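Local coordinates for vanadium-dependent haloperoxidase (Zobellia galactanivorans, PDB 4CIT), which probably acts as a vanadate-dependent iodoperoxidase that uses hydrogen peroxide to oxidise iodide, at residues 43-46 against 47-51; 239-242 against 243-247; 329-332 against 333-337. All coordinates share one frame; numbering follows the deposited sequence. Where two conformers were deposited one is given.

The three contacts follow one another along the chain without nesting or crossing, and none closes a loop: each lies within a single helix, between neighbouring turns. Contact 1 comes first, on helix 38-55, which packs against helices 59-80, 108-123 and 128-144. Contact 2 lies on helix 235-253, on the opposite side of the chain's centre from contact 1, the centres of the two contacts being 38 Å apart, and packs on helices 340-347 and 407-420. Contact 3, at the C-terminal end of helix 307-335, joins that helix to the loop residues Phe-361 and Pro-362 at the vanadate pocket. Contacts 2 and 3 come within about 7 Å at their nearest atoms but do not touch.

Contact 1 (43-46 against 47-51); sequences ASID and RVTEI
Thr-49 lies one turn beyond Ile-45 on helix 38-55, part of the largely alpha-helical fold of this haloperoxidase, and its hydroxyl folds back onto the preceding turn. Thr-49 OG1 donates to Ile-45 O at 2.9 Å, while Thr-49 N makes the regular helical bond to Ile-45 O at 3.0 Å. The two donors approach from opposite faces of the carbonyl plane, so this one oxygen is gripped twice. The hydroxyl can reach it because OG1 stands anti to the carbonyl carbon of its own residue (chi1 -65°), beside the backbone N. Val-48 comes to the same oxygen with a methyl group, CG1 lying 3.3 Å from Ile-45 O. The Ile-45 side chain packs on Phe-66 and Asn-70 of helix 59-80, with Thr-49 also against Phe-66, and Ser-44 OG is hydrogen-bonded to His-116 ND1.

The charged residues lie on another face of the helix. Glu-50 N bonds to Asp-46 O at 3.1 Å, and the Glu-50 side chain runs back past that carbonyl, Glu-50 CG lying 3.3 Å from Asp-46 O. The two carboxylates stay apart, Asp-46 OD2 being 5.8 Å from Glu-50 OE2; Lys-297, salt-bridged to Asp-46 OD1, probably eases their mutual repulsion. Arg-47 bends at chi2 and chi3 (52° and 61°), which brings its NE alongside Glu-50, while NH1 bonds to Arg-129 O on helix 128-144. The resulting salt bridge between Arg-47 NE and Glu-50 OE1 is weak as a hydrogen bond, at 3.3 Å.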
loop_
_atom_site.group_PDB
_atom_site.type_symbol
_atom_site.label_atom_id
_atom_site.label_comp_id
_atom_site.label_asym_id
_atom_site.label_seq_id
_atom_site.Cartn_x
_atom_site.Cartn_y
_atom_site.Cartn_z
ATOM N N ALA A 43 -12.967 -8.219 -6.374
ATOM C CA ALA A 43 -14.146 -7.955 -5.555
ATOM C C ALA A 43 -13.771 -7.895 -4.051
ATOM O O ALA A 43 -14.171 -7.000 -3.321
ATOM C CB ALA A 43 -15.236 -8.967 -5.855
ATOM N N SER A 44 -13.005 -8.866 -3.560
ATOM C CA SER A 44 -12.572 -8.875 -2.192
ATOM C C SER A 44 -11.681 -7.689 -1.832
ATOM O O SER A 44 -11.924 -6.999 -0.821
ATOM C CB SER A 44 -11.829 -10.195 -1.887
ATOM O OG SER A 44 -11.434 -10.331 -0.538
ATOM N N ILE A 45 -10.753 -7.356 -2.716
ATOM C CA ILE A 45 -9.837 -6.250 -2.462
ATOM C C ILE A 45 -10.633 -4.902 -2.535
ATOM O O ILE A 45 -10.401 -4.026 -1.746
ATOM C CB ILE A 45 -8.637 -6.302 -3.459
ATOM C CG1 ILE A 45 -7.804 -7.573 -3.244
ATOM C CG2 ILE A 45 -7.789 -5.067 -3.369
ATOM C CD1 ILE A 45 -6.710 -7.822 -4.208
ATOM N N ASP A 46 -11.578 -4.749 -3.476
ATOM C CA ASP A 46 -12.423 -3.553 -3.540
ATOM C C ASP A 46 -13.285 -3.411 -2.279
ATOM O O ASP A 46 -13.399 -2.301 -1.772
ATOM C CB ASP A 46 -13.423 -3.637 -4.702
ATOM C CG ASP A 46 -12.794 -3.453 -6.117
ATOM O OD1 ASP A 46 -11.631 -2.969 -6.206
ATOM O OD2 ASP A 46 -13.504 -3.853 -7.147
ATOM N N ARG A 47 -13.852 -4.534 -1.769
ATOM C CA ARG A 47 -14.666 -4.428 -0.584
ATOM C C ARG A 47 -13.794 -4.043 0.618
ATOM O O ARG A 47 -14.185 -3.226 1.460
ATOM C CB ARG A 47 -15.387 -5.739 -0.302
ATOM C CG ARG A 47 -16.315 -5.770 0.908
ATOM C CD ARG A 47 -17.324 -4.667 0.964
ATOM N NE ARG A 47 -18.235 -4.678 -0.184
ATOM C CZ ARG A 47 -19.375 -5.388 -0.227
ATOM N NH1 ARG A 47 -19.791 -6.123 0.810
ATOM N NH2 ARG A 47 -20.151 -5.298 -1.298
ATOM N N VAL A 48 -12.639 -4.665 0.759
ATOM C CA VAL A 48 -11.786 -4.354 1.926
ATOM C C VAL A 48 -11.333 -2.895 1.876
ATOM O O VAL A 48 -11.233 -2.237 2.929
ATOM C CB VAL A 48 -10.691 -5.414 2.172
ATOM C CG1 VAL A 48 -9.570 -5.125 1.305
ATOM C CG2 VAL A 48 -10.269 -5.426 3.677
ATOM N N THR A 49 -11.092 -2.426 0.685
ATOM C CA THR A 49 -10.763 -1.038 0.460
ATOM C C THR A 49 -11.851 -0.111 1.003
ATOM O O THR A 49 -11.584 0.913 1.762
ATOM C CB THR A 49 -10.385 -0.758 -1.018
ATOM O OG1 THR A 49 -9.176 -1.465 -1.350
ATOM C CG2 THR A 49 -10.078 0.666 -1.230
ATOM N N GLU A 50 -13.060 -0.415 0.621
ATOM C CA GLU A 50 -14.220 0.382 1.068
ATOM C C GLU A 50 -14.393 0.337 2.583
ATOM O O GLU A 50 -14.584 1.383 3.227
ATOM C CB GLU A 50 -15.491 -0.132 0.410
ATOM C CG GLU A 50 -15.519 0.079 -1.074
ATOM C CD GLU A 50 -16.469 -0.910 -1.793
ATOM O OE1 GLU A 50 -17.210 -1.664 -1.128
ATOM O OE2 GLU A 50 -16.459 -0.964 -3.045
ATOM N N ILE A 51 -14.193 -0.834 3.167
ATOM C CA ILE A 51 -14.327 -0.987 4.595
ATOM C C ILE A 51 -13.251 -0.200 5.353
ATOM O O ILE A 51 -13.514 0.394 6.408
ATOM C CB ILE A 51 -14.311 -2.463 5.003
ATOM C CG1 ILE A 51 -15.476 -3.180 4.269
ATOM C CG2 ILE A 51 -14.294 -2.605 6.551
ATOM C CD1 ILE A 51 -15.480 -4.702 4.540
#

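Contact 2 (239-242 against 243-247); sequences ELKE and VYDVR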
loop_
_atom_site.group_PDB
_atom_site.type_symbol
_atom_site.label_atom_id
_atom_site.label_comp_id
_atom_site.label_asym_id
_atom_site.label_seq_id
_atom_site.Cartn_x
_atom_site.Cartn_y
_atom_site.Cartn_z
ATOM N N GLU A 239 15.104 24.861 0.930
ATOM C CA GLU A 239 13.997 23.962 0.658
ATOM C C GLU A 239 12.639 24.464 1.197
ATOM O O GLU A 239 11.640 24.277 0.562
ATOM C CB GLU A 239 14.316 22.581 1.299
ATOM C CG GLU A 239 15.419 21.931 0.508
ATOM C CD GLU A 239 15.451 20.449 0.526
ATOM O OE1 GLU A 239 14.579 19.802 1.147
ATOM O OE2 GLU A 239 16.400 19.932 -0.160
ATOM N N LEU A 240 12.657 25.186 2.294
ATOM C CA LEU A 240 11.463 25.787 2.906
ATOM C C LEU A 240 10.938 26.857 1.996
ATOM O O LEU A 240 9.733 26.967 1.692
ATOM C CB LEU A 240 11.916 26.468 4.223
ATOM C CG LEU A 240 10.821 27.149 4.998
ATOM C CD1 LEU A 240 9.853 26.100 5.457
ATOM C CD2 LEU A 240 11.395 27.916 6.181
ATOM N N LYS A 241 11.887 27.648 1.471
ATOM C CA LYS A 241 11.544 28.710 0.550
ATOM C C LYS A 241 10.952 28.206 -0.746
ATOM O O LYS A 241 10.035 28.800 -1.285
ATOM C CB LYS A 241 12.759 29.616 0.286
ATOM C CG LYS A 241 12.480 30.879 -0.553
ATOM C CD LYS A 241 13.720 31.548 -1.156
ATOM C CE LYS A 241 13.425 32.957 -1.674
ATOM N NZ LYS A 241 12.789 32.981 -3.020
ATOM N N GLU A 242 11.435 27.092 -1.254
ATOM C CA GLU A 242 10.843 26.422 -2.390
ATOM C C GLU A 242 9.351 26.037 -2.166
ATOM O O GLU A 242 8.576 26.321 -2.945
ATOM C CB GLU A 242 11.713 25.206 -2.788
ATOM C CG GLU A 242 11.076 24.537 -3.991
ATOM C CD GLU A 242 11.672 23.215 -4.465
ATOM O OE1 GLU A 242 12.468 22.587 -3.743
ATOM O OE2 GLU A 242 11.266 22.772 -5.602
ATOM N N VAL A 243 9.013 25.372 -1.066
ATOM C CA VAL A 243 7.665 25.055 -0.664
ATOM C C VAL A 243 6.790 26.276 -0.688
ATOM O O VAL A 243 5.687 26.287 -1.249
ATOM C CB VAL A 243 7.609 24.305 0.687
ATOM C CG1 VAL A 243 6.133 24.011 1.021
ATOM C CG2 VAL A 243 8.350 22.981 0.537
ATOM N N TYR A 244 7.302 27.314 -0.051
ATOM C CA TYR A 244 6.575 28.595 0.113
ATOM C C TYR A 244 6.276 29.189 -1.249
ATOM O O TYR A 244 5.111 29.518 -1.576
ATOM C CB TYR A 244 7.451 29.509 0.938
ATOM C CG TYR A 244 6.837 30.869 1.162
ATOM C CD1 TYR A 244 5.852 31.046 2.073
ATOM C CD2 TYR A 244 7.294 31.957 0.465
ATOM C CE1 TYR A 244 5.274 32.302 2.328
ATOM C CE2 TYR A 244 6.754 33.227 0.730
ATOM C CZ TYR A 244 5.706 33.362 1.628
ATOM O OH TYR A 244 5.137 34.595 1.917
ATOM N N ASP A 245 7.294 29.278 -2.068
ATOM C CA ASP A 245 7.263 29.891 -3.408
ATOM C C ASP A 245 6.389 29.114 -4.432
ATOM O O ASP A 245 5.602 29.683 -5.200
ATOM C CB ASP A 245 8.669 30.088 -4.048
ATOM C CG ASP A 245 9.499 31.167 -3.344
ATOM O OD1 ASP A 245 8.924 31.998 -2.577
ATOM O OD2 ASP A 245 10.728 31.210 -3.541
ATOM N N VAL A 246 6.534 27.788 -4.462
ATOM C CA VAL A 246 5.649 26.974 -5.262
ATOM C C VAL A 246 4.189 27.237 -4.972
ATOM O O VAL A 246 3.359 27.290 -5.884
ATOM C CB VAL A 246 6.007 25.455 -5.116
ATOM C CG1 VAL A 246 4.937 24.521 -5.711
ATOM C CG2 VAL A 246 7.303 25.194 -5.743
ATOM N N ARG A 247 3.790 27.258 -3.685
ATOM C CA ARG A 247 2.408 27.455 -3.316
ATOM C C ARG A 247 1.969 28.814 -3.812
ATOM O O ARG A 247 0.868 28.934 -4.417
ATOM C CB ARG A 247 2.264 27.343 -1.775
ATOM C CG ARG A 247 0.834 27.287 -1.351
ATOM C CD ARG A 247 0.146 28.615 -1.292
ATOM N NE ARG A 247 -1.275 28.200 -1.084
ATOM C CZ ARG A 247 -2.186 27.944 -2.015
ATOM N NH1 ARG A 247 -1.958 28.133 -3.307
ATOM N NH2 ARG A 247 -3.380 27.570 -1.642
HETATM O O HOH W 1 10.202 34.153 -1.847
#
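Glu-239 O receives the amide of Val-243 in a rather long but straight helical bond of 3.3 Å. Leu-240 follows with a bond from Tyr-244 N to Leu-240 O at 3.0 Å; its own side chain packs on Val-343 and Ile-344, while the Tyr-244 ring stacks on Trp-352 and its hydroxyl bonds to Asp-349.

Lys-241 carries the main side-chain contact. Its chain is extended as far as CE and then bends at chi4 (-81°), bringing Lys-241 NZ to Asp-245 OD2 at 2.8 Å on that oxygen's syn lone pair. A water links the other carboxylate oxygen to the same ammonium group, 2.6 Å from Asp-245 OD1 and 3.1 Å from Lys-241 NZ. Replacing Asp-245, for instance by an alanine, is likely to leave the Lys-241 ammonium without its charge mate and the water without one of its anchors, so that the lysine tip could turn.

Glu-242 accepts Val-246 N at Glu-242 O, 2.9 Å away, and sends its carboxylate to a salt bridge with Arg-426. Together these contacts show the i to i+4 lysine-aspartate bridge of a helix whose other faces pack on helices 340-347 and 407-420.

Contact 3 (329-332 against 333-337); sequences WDEK and YRSNL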
loop_
_atom_site.group_PDB
_atom_site.type_symbol
_atom_site.label_atom_id
_atom_site.label_comp_id
_atom_site.label_asym_id
_atom_site.label_seq_id
_atom_site.Cartn_x
_atom_site.Cartn_y
_atom_site.Cartn_z
ATOM N N TRP A 329 8.217 4.789 7.743
ATOM C CA TRP A 329 7.872 5.136 9.127
ATOM C C TRP A 329 9.072 5.041 10.110
ATOM O O TRP A 329 9.194 5.830 11.043
ATOM C CB TRP A 329 6.675 4.361 9.642
ATOM C CG TRP A 329 5.431 5.176 9.643
ATOM C CD1 TRP A 329 4.714 5.593 10.756
ATOM C CD2 TRP A 329 4.776 5.799 8.504
ATOM N NE1 TRP A 329 3.704 6.413 10.384
ATOM C CE2 TRP A 329 3.683 6.537 9.009
ATOM C CE3 TRP A 329 5.000 5.777 7.140
ATOM C CZ2 TRP A 329 2.825 7.232 8.184
ATOM C CZ3 TRP A 329 4.156 6.472 6.324
ATOM C CH2 TRP A 329 3.110 7.227 6.837
ATOM N N ASP A 330 9.968 4.103 9.877
ATOM C CA ASP A 330 11.263 4.003 10.564
ATOM C C ASP A 330 12.020 5.332 10.467
ATOM O O ASP A 330 12.526 5.889 11.476
ATOM C CB ASP A 330 12.145 2.814 10.008
ATOM C CG ASP A 330 13.439 2.666 10.715
ATOM O OD1 ASP A 330 13.361 2.378 11.961
ATOM O OD2 ASP A 330 14.508 2.972 10.129
ATOM N N GLU A 331 12.119 5.853 9.244
ATOM C CA GLU A 331 12.820 7.098 9.087
ATOM C C GLU A 331 12.023 8.277 9.646
ATOM O O GLU A 331 12.606 9.241 10.266
ATOM C CB GLU A 331 13.106 7.378 7.617
ATOM C CG GLU A 331 13.886 8.674 7.348
ATOM C CD GLU A 331 15.134 8.799 8.167
ATOM O OE1 GLU A 331 15.790 7.799 8.514
ATOM O OE2 GLU A 331 15.475 9.953 8.573
ATOM N N LYS A 332 10.718 8.255 9.439
ATOM C CA LYS A 332 9.940 9.425 9.915
ATOM C C LYS A 332 10.193 9.727 11.396
ATOM O O LYS A 332 10.259 10.902 11.800
ATOM C CB LYS A 332 8.410 9.262 9.687
ATOM C CG LYS A 332 7.966 9.423 8.269
ATOM C CD LYS A 332 6.452 9.229 8.018
ATOM C CE LYS A 332 5.995 9.614 6.640
ATOM N NZ LYS A 332 6.348 11.012 6.248
ATOM N N TYR A 333 10.155 8.669 12.202
ATOM C CA TYR A 333 10.261 8.771 13.639
ATOM C C TYR A 333 11.718 8.768 14.124
ATOM O O TYR A 333 11.969 9.132 15.236
ATOM C CB TYR A 333 9.276 7.812 14.378
ATOM C CG TYR A 333 7.892 8.237 14.232
ATOM C CD1 TYR A 333 7.309 9.174 15.069
ATOM C CD2 TYR A 333 7.094 7.720 13.220
ATOM C CE1 TYR A 333 6.032 9.602 14.901
ATOM C CE2 TYR A 333 5.818 8.155 13.035
ATOM C CZ TYR A 333 5.236 9.108 13.884
ATOM O OH TYR A 333 3.922 9.464 13.745
ATOM N N ARG A 334 12.678 8.508 13.252
ATOM C CA ARG A 334 14.097 8.750 13.534
ATOM C C ARG A 334 14.386 10.226 13.402
ATOM O O ARG A 334 14.949 10.835 14.322
ATOM C CB ARG A 334 14.995 7.908 12.632
ATOM C CG ARG A 334 16.494 8.271 12.632
ATOM C CD ARG A 334 17.403 7.481 11.698
ATOM N NE ARG A 334 17.273 6.085 12.014
ATOM C CZ ARG A 334 16.523 5.222 11.341
ATOM N NH1 ARG A 334 15.900 5.522 10.189
ATOM N NH2 ARG A 334 16.449 3.999 11.813
ATOM N N SER A 335 14.032 10.839 12.282
ATOM C CA SER A 335 14.377 12.230 11.997
ATOM C C SER A 335 13.352 13.222 12.669
ATOM O O SER A 335 13.711 14.361 13.014
ATOM C CB SER A 335 14.498 12.441 10.492
ATOM O OG SER A 335 13.321 12.117 9.824
ATOM N N ASN A 336 12.103 12.764 12.795
ATOM C CA ASN A 336 11.044 13.478 13.464
ATOM C C ASN A 336 11.028 14.973 13.097
ATOM O O ASN A 336 11.143 15.845 13.949
ATOM C CB ASN A 336 11.190 13.267 14.967
ATOM C CG ASN A 336 9.991 13.761 15.745
ATOM O OD1 ASN A 336 8.845 13.619 15.344
ATOM N ND2 ASN A 336 10.263 14.303 16.903
ATOM N N LEU A 337 10.915 15.224 11.797
ATOM C CA LEU A 337 11.066 16.555 11.202
ATOM C C LEU A 337 9.796 17.323 11.070
ATOM O O LEU A 337 8.796 16.831 10.576
ATOM C CB LEU A 337 11.725 16.394 9.844
ATOM C CG LEU A 337 12.202 17.698 9.182
ATOM C CD1 LEU A 337 13.330 18.422 9.957
ATOM C CD2 LEU A 337 12.635 17.391 7.722
HETATM O O HOH W 2 10.751 12.991 9.981
#
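Arg-334 meets two acidic residues of the preceding turn, Asp-330 and Glu-331, in a salt-bridge network at the C-terminal end of helix 307-335, the helix of the PAP2-type domain that supplies Lys-332 to the vanadate pocket. The guanidinium approaches Asp-330 end-on: Arg-334 NH1 and NH2 both bond to Asp-330 OD2, at 2.9 and 2.8 Å, and from the same face of the carboxylate, whose plane is turned 63° from that of the guanidinium. Arg-334 NH1 has a second acceptor, Glu-331 OE1 at 2.8 Å, met on the anti side but well out of the carboxylate plane. The arginine chain bends at chi3 (-57°), which helps bring the guanidinium between the two carboxylates. Asp-330 is steadied in turn by Asn-207, which bonds to OD1.

On another face, Trp-329 and Tyr-333 lie side by side and point the same way, their rings oblique, with Trp-329 CD1 3.6 Å from Tyr-333 CE2. Both hydrogen-bond one backbone oxygen, Ile-202 O, through Trp-329 NE1 and Tyr-333 OH. Lys-332 lays its CD over one face of the indole and sends NZ on to a vanadate oxygen and the carbonyls of Pro-362 and Thr-365, while Phe-361 of the same pocket also meets the indole, which is consistent with Trp-329 standing in the second shell of the anion site.

The helix then ends. Ser-335 N and OG both donate to Glu-331 O, OG from above the carbonyl plane, and Asn-336 leaves the helix with positive phi. One water knits this end together, donating to Lys-332 O at 2.8 Å and Ser-335 OG at 2.7 Å while accepting from Leu-337 N at 2.9 Å.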